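Local coordinates for PUM-HD domain-containing protein (Caenorhabditis elegans, PDB 7CGM) that probably binds the 3'-untranslated regions of messenger RNAs through its Pumilio-repeat RNA-binding domain and is thought to act in development and differentiation, at residues 244-249 with 279-284. The protein carries 2 engineered substitutions. Numbering follows the deposited sequence.
Sequences EDRMVI and VYHKSM
Met247 makes a Met-aromatic contact with Tyr280 and also touches His281 and Met284, in an apolar helix-to-helix contact without hydrogen bonds. The segments 244-249 and 279-284 lie in successive predicted Pumilio repeats, 216-251 and 252-287, on helices 243-255 and 279-290. They run almost parallel, 8° apart, with axes 10.7 Å from each other, in keeping with the repeat-by-repeat stacking of a PUM-HD. Met247 leaves its helix with CG anti to the backbone N (chi1 -179°), then bends at chi2 and chi3, which carries its methyl between the two rings. There Met247 CE lies at the edge of the imidazole, 3.3 Å from His281 NE2, and likewise at the edge of the phenol ring, 3.5 Å from Tyr280 CD1. The sulfur follows: Met247 SD is 5.2 Å from the centroid of the Tyr280 ring, approaching it obliquely. It also meets the other thioether, Met247 SD to Met284 SD being 4.1 Å, the two side chains crossing at about a right angle. Within its own helix, Met284 lays CG against one face of the Tyr280 ring, toward the rim. Arg246 contributes CB, 3.7 Å from His281 CE1. An alanine in place of Met247 would remove the thioether and would probably leave a gap between the Tyr280 and His281 edges, with Met284 SD lacking its sulfur neighbour. Dispersion and shape thus join the repeats here, about 13 Å from the bound nucleic acid at the nearest atom, while the Arg246 guanidinium turns to Glu243 and Ile238 O, and His281 ND1 to Ala278 N.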
loop_
_atom_site.group_PDB
_atom_site.type_symbol
_atom_site.label_atom_id
_atom_site.label_comp_id
_atom_site.label_asym_id
_atom_site.label_seq_id
_atom_site.Cartn_x
_atom_site.Cartn_y
_atom_site.Cartn_z
ATOM N N GLU A 244 19.827 -10.624 -8.697
ATOM C CA GLU A 244 20.032 -10.295 -10.104
ATOM C C GLU A 244 19.187 -9.103 -10.542
ATOM O O GLU A 244 19.556 -8.392 -11.490
ATOM C CB GLU A 244 19.728 -11.492 -10.995
ATOM C CG GLU A 244 20.509 -11.391 -12.301
ATOM C CD GLU A 244 19.776 -11.893 -13.541
ATOM O OE1 GLU A 244 18.947 -12.825 -13.429
ATOM O OE2 GLU A 244 20.044 -11.360 -14.652
ATOM N N ASP A 245 18.062 -8.864 -9.866
ATOM C CA ASP A 245 17.274 -7.674 -10.162
ATOM C C ASP A 245 17.998 -6.410 -9.719
ATOM O O ASP A 245 18.040 -5.422 -10.465
ATOM C CB ASP A 245 15.913 -7.772 -9.490
ATOM C CG ASP A 245 15.122 -8.951 -9.971
ATOM O OD1 ASP A 245 14.422 -9.588 -9.151
ATOM O OD2 ASP A 245 15.230 -9.245 -11.178
ATOM N N ARG A 246 18.563 -6.427 -8.503
ATOM C CA ARG A 246 19.343 -5.289 -8.024
ATOM C C ARG A 246 20.535 -5.020 -8.940
ATOM O O ARG A 246 20.824 -3.864 -9.284
ATOM C CB ARG A 246 19.793 -5.532 -6.579
ATOM C CG ARG A 246 18.715 -5.253 -5.559
ATOM C CD ARG A 246 19.178 -5.521 -4.130
ATOM N NE ARG A 246 19.172 -6.948 -3.837
ATOM C CZ ARG A 246 18.083 -7.690 -3.629
ATOM N NH1 ARG A 246 16.875 -7.152 -3.647
ATOM N NH2 ARG A 246 18.204 -8.991 -3.390
ATOM N N MET A 247 21.219 -6.077 -9.371
ATOM C CA MET A 247 22.337 -5.895 -10.282
ATOM C C MET A 247 21.878 -5.225 -11.571
ATOM O O MET A 247 22.493 -4.263 -12.040
ATOM C CB MET A 247 23.008 -7.240 -10.569
ATOM C CG MET A 247 24.217 -7.149 -11.510
ATOM S SD MET A 247 25.485 -5.996 -10.900
ATOM C CE MET A 247 25.605 -6.460 -9.163
ATOM N N VAL A 248 20.791 -5.717 -12.154
ATOM C CA VAL A 248 20.286 -5.125 -13.387
ATOM C C VAL A 248 19.895 -3.675 -13.152
ATOM O O VAL A 248 20.225 -2.797 -13.952
ATOM C CB VAL A 248 19.107 -5.963 -13.921
ATOM C CG1 VAL A 248 18.337 -5.216 -14.989
ATOM C CG2 VAL A 248 19.609 -7.267 -14.439
ATOM N N ILE A 249 19.239 -3.395 -12.020
ATOM C CA ILE A 249 18.770 -2.039 -11.737
ATOM C C ILE A 249 19.944 -1.110 -11.443
ATOM O O ILE A 249 20.043 -0.017 -12.010
ATOM C CB ILE A 249 17.753 -2.063 -10.579
ATOM C CG1 ILE A 249 16.443 -2.681 -11.043
ATOM C CG2 ILE A 249 17.529 -0.687 -10.002
ATOM C CD1 ILE A 249 15.548 -3.067 -9.890
ATOM N N VAL A 279 27.890 -3.609 -0.920
ATOM C CA VAL A 279 29.141 -2.887 -1.144
ATOM C C VAL A 279 29.466 -2.829 -2.634
ATOM O O VAL A 279 29.888 -1.788 -3.157
ATOM C CB VAL A 279 30.271 -3.542 -0.322
ATOM C CG1 VAL A 279 31.621 -2.912 -0.632
ATOM C CG2 VAL A 279 29.950 -3.430 1.159
ATOM N N TYR A 280 29.225 -3.922 -3.352
ATOM C CA TYR A 280 29.476 -3.903 -4.786
ATOM C C TYR A 280 28.560 -2.914 -5.507
ATOM O O TYR A 280 28.999 -2.181 -6.401
ATOM C CB TYR A 280 29.307 -5.300 -5.373
ATOM C CG TYR A 280 29.610 -5.253 -6.835
ATOM C CD1 TYR A 280 28.722 -5.766 -7.775
ATOM C CD2 TYR A 280 30.777 -4.627 -7.288
ATOM C CE1 TYR A 280 29.013 -5.688 -9.144
ATOM C CE2 TYR A 280 31.075 -4.534 -8.642
ATOM C CZ TYR A 280 30.194 -5.069 -9.571
ATOM O OH TYR A 280 30.491 -4.982 -10.920
ATOM N N HIS A 281 27.279 -2.894 -5.144
ATOM C CA HIS A 281 26.337 -1.967 -5.762
ATOM C C HIS A 281 26.739 -0.522 -5.511
ATOM O O HIS A 281 26.761 0.298 -6.436
ATOM C CB HIS A 281 24.930 -2.230 -5.227
ATOM C CG HIS A 281 24.376 -3.548 -5.652
ATOM N ND1 HIS A 281 23.636 -4.351 -4.810
ATOM C CD2 HIS A 281 24.475 -4.217 -6.828
ATOM C CE1 HIS A 281 23.291 -5.452 -5.457
ATOM N NE2 HIS A 281 23.786 -5.394 -6.682
ATOM N N LYS A 282 27.035 -0.184 -4.255
ATOM C CA LYS A 282 27.423 1.185 -3.942
ATOM C C LYS A 282 28.685 1.572 -4.701
ATOM O O LYS A 282 28.796 2.688 -5.216
ATOM C CB LYS A 282 27.609 1.344 -2.434
ATOM C CG LYS A 282 26.378 0.934 -1.635
ATOM C CD LYS A 282 26.281 1.630 -0.286
ATOM C CE LYS A 282 26.716 0.757 0.847
ATOM N NZ LYS A 282 26.101 -0.584 0.736
ATOM N N SER A 283 29.620 0.641 -4.833
ATOM C CA SER A 283 30.840 0.940 -5.568
ATOM C C SER A 283 30.543 1.351 -7.008
ATOM O O SER A 283 31.189 2.260 -7.542
ATOM C CB SER A 283 31.786 -0.261 -5.532
ATOM O OG SER A 283 32.906 -0.009 -6.349
ATOM N N MET A 284 29.577 0.700 -7.659
ATOM C CA MET A 284 29.246 1.106 -9.023
ATOM C C MET A 284 28.700 2.530 -9.052
ATOM O O MET A 284 28.973 3.301 -9.980
ATOM C CB MET A 284 28.234 0.142 -9.633
ATOM C CG MET A 284 28.574 -1.304 -9.450
ATOM S SD MET A 284 27.368 -2.358 -10.257
ATOM C CE MET A 284 27.189 -1.578 -11.868
#